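Local coordinates for protein CocE/NonD family hydrolase (Staphylococcus aureus subsp. aureus COL, PDB 3III) that probably hydrolyses ester or amide bonds as an alpha/beta-hydrolase of the CocE/NonD family, although its natural substrate is not established, at residues 273-278 and 496-501; 334-339 and 344-349. One frame throughout, in Å; residues are numbered along the deposited sequence.

Interaction 1: 273-278 and 496-501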
loop_
_atom_site.group_PDB
_atom_site.type_symbol
_atom_site.label_atom_id
_atom_site.label_comp_id
_atom_site.label_asym_id
_atom_site.label_seq_id
_atom_site.Cartn_x
_atom_site.Cartn_y
_atom_site.Cartn_z
ATOM N N LEU A 273 -2.451 5.062 -0.403
ATOM C CA LEU A 273 -1.970 4.254 -1.525
ATOM C C LEU A 273 -2.082 2.763 -1.139
ATOM O O LEU A 273 -3.151 2.195 -1.317
ATOM C CB LEU A 273 -0.551 4.645 -1.938
ATOM C CG LEU A 273 -0.066 3.998 -3.251
ATOM C CD1 LEU A 273 -0.982 4.358 -4.432
ATOM C CD2 LEU A 273 1.394 4.418 -3.517
ATOM N N HIS A 274 -1.045 2.151 -0.593
ATOM C CA HIS A 274 -1.053 0.689 -0.406
ATOM C C HIS A 274 -1.698 0.121 0.858
ATOM O O HIS A 274 -1.955 -1.089 0.934
ATOM C CB HIS A 274 0.352 0.110 -0.578
ATOM C CG HIS A 274 0.987 0.440 -1.893
ATOM N ND1 HIS A 274 0.420 0.117 -3.107
ATOM C CD2 HIS A 274 2.128 1.119 -2.175
ATOM C CE1 HIS A 274 1.219 0.530 -4.078
ATOM N NE2 HIS A 274 2.261 1.151 -3.538
ATOM N N ASN A 275 -1.893 0.942 1.881
ATOM C CA ASN A 275 -2.292 0.451 3.192
ATOM C C ASN A 275 -3.600 -0.331 3.141
ATOM O O ASN A 275 -3.634 -1.464 3.584
ATOM C CB ASN A 275 -2.263 1.623 4.196
ATOM C CG ASN A 275 -3.158 1.431 5.403
ATOM O OD1 ASN A 275 -4.347 1.235 5.250
ATOM N ND2 ASN A 275 -2.584 1.556 6.625
ATOM N N ARG A 276 -4.654 0.239 2.564
ATOM C CA ARG A 276 -5.967 -0.401 2.622
ATOM C C ARG A 276 -5.915 -1.792 2.033
ATOM O O ARG A 276 -6.423 -2.747 2.628
ATOM C CB ARG A 276 -7.032 0.429 1.912
ATOM C CG ARG A 276 -8.402 -0.167 1.950
ATOM C CD ARG A 276 -9.441 0.748 1.307
ATOM N NE ARG A 276 -10.785 0.202 1.451
ATOM C CZ ARG A 276 -11.278 -0.809 0.751
ATOM N NH1 ARG A 276 -10.565 -1.386 -0.224
ATOM N NH2 ARG A 276 -12.510 -1.236 1.003
ATOM N N GLY A 277 -5.335 -1.893 0.843
ATOM C CA GLY A 277 -5.310 -3.139 0.088
ATOM C C GLY A 277 -4.304 -4.149 0.607
ATOM O O GLY A 277 -4.486 -5.343 0.404
ATOM N N SER A 278 -3.262 -3.675 1.306
ATOM C CA SER A 278 -2.336 -4.573 1.950
ATOM C C SER A 278 -3.108 -5.392 2.976
ATOM O O SER A 278 -2.999 -6.645 3.032
ATOM C CB SER A 278 -1.118 -3.818 2.558
ATOM O OG SER A 278 -0.360 -3.141 1.560
ATOM N N LEU A 496 -11.905 5.539 8.126
ATOM C CA LEU A 496 -10.520 5.841 8.548
ATOM C C LEU A 496 -9.672 4.564 8.299
ATOM O O LEU A 496 -10.037 3.488 8.712
ATOM C CB LEU A 496 -10.426 6.320 10.009
ATOM C CG LEU A 496 -10.973 7.683 10.378
ATOM C CD1 LEU A 496 -10.402 8.767 9.502
ATOM C CD2 LEU A 496 -12.493 7.646 10.328
ATOM N N LEU A 497 -8.577 4.720 7.565
ATOM C CA LEU A 497 -7.773 3.607 7.141
ATOM C C LEU A 497 -7.023 3.062 8.342
ATOM O O LEU A 497 -6.840 3.781 9.354
ATOM C CB LEU A 497 -6.833 4.070 6.048
ATOM C CG LEU A 497 -7.589 4.388 4.734
ATOM C CD1 LEU A 497 -6.537 4.897 3.746
ATOM C CD2 LEU A 497 -8.368 3.189 4.152
ATOM N N PRO A 498 -6.620 1.771 8.266
ATOM C CA PRO A 498 -6.044 1.080 9.440
ATOM C C PRO A 498 -4.783 1.776 9.977
ATOM O O PRO A 498 -3.912 2.185 9.194
ATOM C CB PRO A 498 -5.673 -0.289 8.897
ATOM C CG PRO A 498 -6.638 -0.498 7.717
ATOM C CD PRO A 498 -6.813 0.845 7.134
ATOM N N SER A 499 -4.751 1.925 11.308
ATOM C CA SER A 499 -3.674 2.597 12.021
ATOM C C SER A 499 -3.438 1.903 13.382
ATOM O O SER A 499 -4.302 1.247 13.887
ATOM C CB SER A 499 -4.029 4.070 12.202
ATOM O OG SER A 499 -5.075 4.237 13.105
ATOM N N GLY A 500 -2.230 2.018 13.903
ATOM C CA GLY A 500 -1.849 1.435 15.198
ATOM C C GLY A 500 -1.110 2.437 16.029
ATOM O O GLY A 500 0.017 2.824 15.680
ATOM N N THR A 501 -1.679 2.810 17.175
ATOM C CA THR A 501 -1.185 3.950 17.930
ATOM C C THR A 501 -1.499 3.813 19.397
ATOM O O THR A 501 -2.604 3.347 19.745
ATOM C CB THR A 501 -1.863 5.261 17.387
ATOM O OG1 THR A 501 -1.981 5.148 15.965
ATOM C CG2 THR A 501 -1.067 6.558 17.770
#

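Interaction 2: 334-339 and 344-349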
loop_
_atom_site.group_PDB
_atom_site.type_symbol
_atom_site.label_atom_id
_atom_site.label_comp_id
_atom_site.label_asym_id
_atom_site.label_seq_id
_atom_site.Cartn_x
_atom_site.Cartn_y
_atom_site.Cartn_z
ATOM N N ILE A 334 2.288 -9.484 13.209
ATOM C CA ILE A 334 3.226 -8.740 14.001
ATOM C C ILE A 334 2.946 -7.275 13.600
ATOM O O ILE A 334 2.938 -6.944 12.410
ATOM C CB ILE A 334 4.617 -9.168 13.665
ATOM C CG1 ILE A 334 4.940 -10.611 14.179
ATOM C CG2 ILE A 334 5.643 -8.123 14.161
ATOM C CD1 ILE A 334 6.343 -11.110 13.769
ATOM N N TYR A 335 2.746 -6.409 14.591
ATOM C CA TYR A 335 2.402 -5.019 14.309
ATOM C C TYR A 335 3.054 -4.033 15.236
ATOM O O TYR A 335 3.241 -4.319 16.424
ATOM C CB TYR A 335 0.861 -4.837 14.357
ATOM C CG TYR A 335 0.249 -5.154 15.688
ATOM C CD1 TYR A 335 -0.024 -4.154 16.619
ATOM C CD2 TYR A 335 -0.035 -6.461 16.043
ATOM C CE1 TYR A 335 -0.550 -4.429 17.839
ATOM C CE2 TYR A 335 -0.552 -6.753 17.304
ATOM C CZ TYR A 335 -0.842 -5.722 18.188
ATOM O OH TYR A 335 -1.351 -6.014 19.447
ATOM N N GLU A 336 3.362 -2.844 14.715
ATOM C CA GLU A 336 3.850 -1.723 15.550
ATOM C C GLU A 336 2.706 -0.964 16.192
ATOM O O GLU A 336 1.756 -0.572 15.514
ATOM C CB GLU A 336 4.724 -0.725 14.731
ATOM C CG GLU A 336 5.294 0.346 15.607
ATOM C CD GLU A 336 6.255 1.279 14.933
ATOM O OE1 GLU A 336 6.445 1.206 13.693
ATOM O OE2 GLU A 336 6.797 2.091 15.697
ATOM N N VAL A 337 2.807 -0.727 17.493
ATOM C CA VAL A 337 1.974 0.267 18.158
ATOM C C VAL A 337 2.790 1.576 18.207
ATOM O O VAL A 337 3.766 1.695 18.949
ATOM C CB VAL A 337 1.607 -0.159 19.559
ATOM C CG1 VAL A 337 0.646 0.899 20.196
ATOM C CG2 VAL A 337 0.866 -1.535 19.510
ATOM N N ARG A 338 2.429 2.553 17.386
ATOM C CA ARG A 338 3.249 3.763 17.245
ATOM C C ARG A 338 2.998 4.639 18.479
ATOM O O ARG A 338 1.864 4.837 18.846
ATOM C CB ARG A 338 2.840 4.553 16.021
ATOM C CG ARG A 338 3.022 3.820 14.733
ATOM C CD ARG A 338 2.461 4.581 13.541
ATOM N NE ARG A 338 1.040 4.810 13.752
ATOM C CZ ARG A 338 0.259 5.556 12.969
ATOM N NH1 ARG A 338 0.715 6.105 11.834
ATOM N NH2 ARG A 338 -1.026 5.698 13.293
ATOM N N ASP A 339 4.040 5.218 19.054
ATOM C CA ASP A 339 3.892 6.209 20.116
ATOM C C ASP A 339 4.259 7.638 19.605
ATOM O O ASP A 339 3.456 8.589 19.767
ATOM C CB ASP A 339 4.802 5.861 21.283
ATOM C CG ASP A 339 4.716 6.920 22.408
ATOM O OD1 ASP A 339 3.669 7.614 22.520
ATOM O OD2 ASP A 339 5.693 7.056 23.135
ATOM N N GLY A 344 8.096 3.206 18.744
ATOM C CA GLY A 344 6.929 2.339 19.031
ATOM C C GLY A 344 7.338 0.978 19.507
ATOM O O GLY A 344 8.538 0.705 19.657
ATOM N N GLU A 345 6.363 0.110 19.743
ATOM C CA GLU A 345 6.615 -1.209 20.285
ATOM C C GLU A 345 5.951 -2.208 19.340
ATOM O O GLU A 345 4.809 -2.006 18.903
ATOM C CB GLU A 345 5.979 -1.251 21.687
ATOM C CG GLU A 345 5.896 -2.608 22.280
ATOM C CD GLU A 345 5.268 -2.665 23.707
ATOM O OE1 GLU A 345 4.602 -1.704 24.189
ATOM O OE2 GLU A 345 5.440 -3.732 24.305
ATOM N N PHE A 346 6.645 -3.283 19.000
ATOM C CA PHE A 346 6.055 -4.293 18.184
ATOM C C PHE A 346 5.404 -5.369 19.065
ATOM O O PHE A 346 5.983 -5.806 20.046
ATOM C CB PHE A 346 7.108 -4.886 17.257
ATOM C CG PHE A 346 7.439 -4.002 16.108
ATOM C CD1 PHE A 346 6.842 -4.200 14.895
ATOM C CD2 PHE A 346 8.334 -2.940 16.247
ATOM C CE1 PHE A 346 7.128 -3.407 13.806
ATOM C CE2 PHE A 346 8.597 -2.096 15.163
ATOM C CZ PHE A 346 7.987 -2.336 13.919
ATOM N N LYS A 347 4.199 -5.746 18.700
ATOM C CA LYS A 347 3.403 -6.734 19.391
ATOM C C LYS A 347 2.948 -7.805 18.376
ATOM O O LYS A 347 3.204 -7.667 17.186
ATOM C CB LYS A 347 2.211 -6.069 20.102
ATOM C CG LYS A 347 2.667 -5.091 21.202
ATOM C CD LYS A 347 1.471 -4.604 22.044
ATOM C CE LYS A 347 1.909 -3.879 23.343
ATOM N NZ LYS A 347 0.691 -3.413 24.149
ATOM N N SER A 348 2.293 -8.876 18.857
ATOM C CA SER A 348 1.822 -9.927 17.943
ATOM C C SER A 348 0.411 -10.367 18.280
ATOM O O SER A 348 -0.073 -10.119 19.398
ATOM C CB SER A 348 2.746 -11.117 18.012
ATOM O OG SER A 348 2.798 -11.601 19.319
ATOM N N ALA A 349 -0.279 -10.913 17.284
ATOM C CA ALA A 349 -1.631 -11.460 17.446
ATOM C C ALA A 349 -1.852 -12.633 16.495
ATOM O O ALA A 349 -1.059 -12.846 15.579
ATOM C CB ALA A 349 -2.673 -10.369 17.192
HETATM O O HOH W 1 -1.876 -8.213 20.256
#

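Interaction 1: 273-278 and 496-501
Asn275, near the start of helix 275-284, turns its carboxamide onto Pro498 of strand 490-503. The amide nitrogen ND2 gives a hydrogen bond to Pro498 O at 3.0 Å, moderately straight at 154° at the hydrogen, with the donor tilted about 20° from the plane of the carbonyl. The other end of the same amide lies against the proline ring, where Asn275 OD1 comes to 3.1 Å from Pro498 CD. That methylene is next to the ring nitrogen and so slightly polarised, but this close approach of carbon to oxygen is no hydrogen bond. With CG anti to the backbone N (chi1 156°), the amide reaches away from its own helix to the strand. Proline suits the position because its ring is rigid while its carbonyl, unlike its nitrogen, can still take part in hydrogen bonding.

Beside this polar link is an apolar one. Leu497 sets its CD2 methyl across the aliphatic part of Arg276, 3.8 Å from CB and 3.9 Å from CD, the two side chains crossing at about a right angle. Arg276 is extended from CG to NE, so it offers the methyl a run of methylenes and carries its guanidinium on to Glu201 and Glu495, with which it forms salt bridges; Trp475 adds a cation-pi contact. An arginine thus serves here both as an apolar spacer and as a buried charge.

The second partner of Asn275 ND2 is Ser267 O, at the end of strand 262-267, and two acceptors together fix the rotation of the amide. OD1, by contrast, is buried without a hydrogen-bond partner in the model. Between these segments, the seam joining hydrolase core and C-terminal beta region has one directional hydrogen bond beside the apolar contact of Leu497 with Arg276, whose charge is probably balanced by Glu201 and Glu495.

Interaction 2: 334-339 and 344-349
Tyr335 and Lys347 form a hydrogen-bonded antiparallel pair, each backbone N bonding to the other's O at 2.9 Å. Val337 and Glu345 repeat the pattern two residues on, the bond from Val337 N to Glu345 O measuring 2.8 Å. On the face carrying Tyr335 and Val337, Lys347 CB lies over the tyrosine ring as a CH-pi contact, 4.1 Å from the centroid. The ring leans across the neighbouring strand because its CG sits between the backbone N and the carbonyl carbon (chi1 61°), which also brings Tyr335 CE2 against the methyl of Ala349. Farther along the lysine, CD touches Val337 CG2 at 4.0 Å. A long aliphatic chain suits this place, since it covers apolar neighbours and still delivers its ammonium to Glu404.

The other face pairs Glu336 with Phe346. Glu336 CB stands over the phenyl ring, 3.9 Å from its centroid, and the carboxylate plane lies only 24° from that of the ring. Ile334 CG2 meets Phe346 CD1 at 4.2 Å, adding a branched apolar neighbour. Gly344 CA approaches Glu336 OE2 to 3.3 Å and Val337 O to 3.2 Å, a closeness that the lack of a side chain permits.

In the next shell, Glu336 is anchored by Gly296 N and by a salt bridge to Arg297. Tyr335 OH bonds to Asn560, and a nearby water donates to Ser348 O.

Together the strands make a beta hairpin that ends the large mixed sheet: 333-338 continues the parallel run beside 290-295, and 343-349 turns back antiparallel as the outermost strand within the chain. Tyr293 and His295 pack on Phe346, whereas Val406 and Glu404 of strand 403-406 approach the opposite face at Tyr335 and Val337. Strand 490-503 meets the hairpin at Val337 and Arg338.

Overall arrangement
Interaction 1 lies near the centre of the chain with all its touching residues buried, whereas interaction 2, at the sheet margin, is partly open to solvent. Accordingly, the first joins a helix to a distant strand through side chains, while the second is a local hairpin held mainly by backbone bonds and supplemented by CH-pi contacts. They share no element, yet they touch: Arg338 of 334-339 gives hydrogen bonds to Gly500 O and Thr501 OG1 of 496-501, and Val337 CG1 packs on Thr501. Strand 490-503 therefore meets both the helix and the hairpin, and interaction 2 is nested along the chain inside the loop closed by interaction 1.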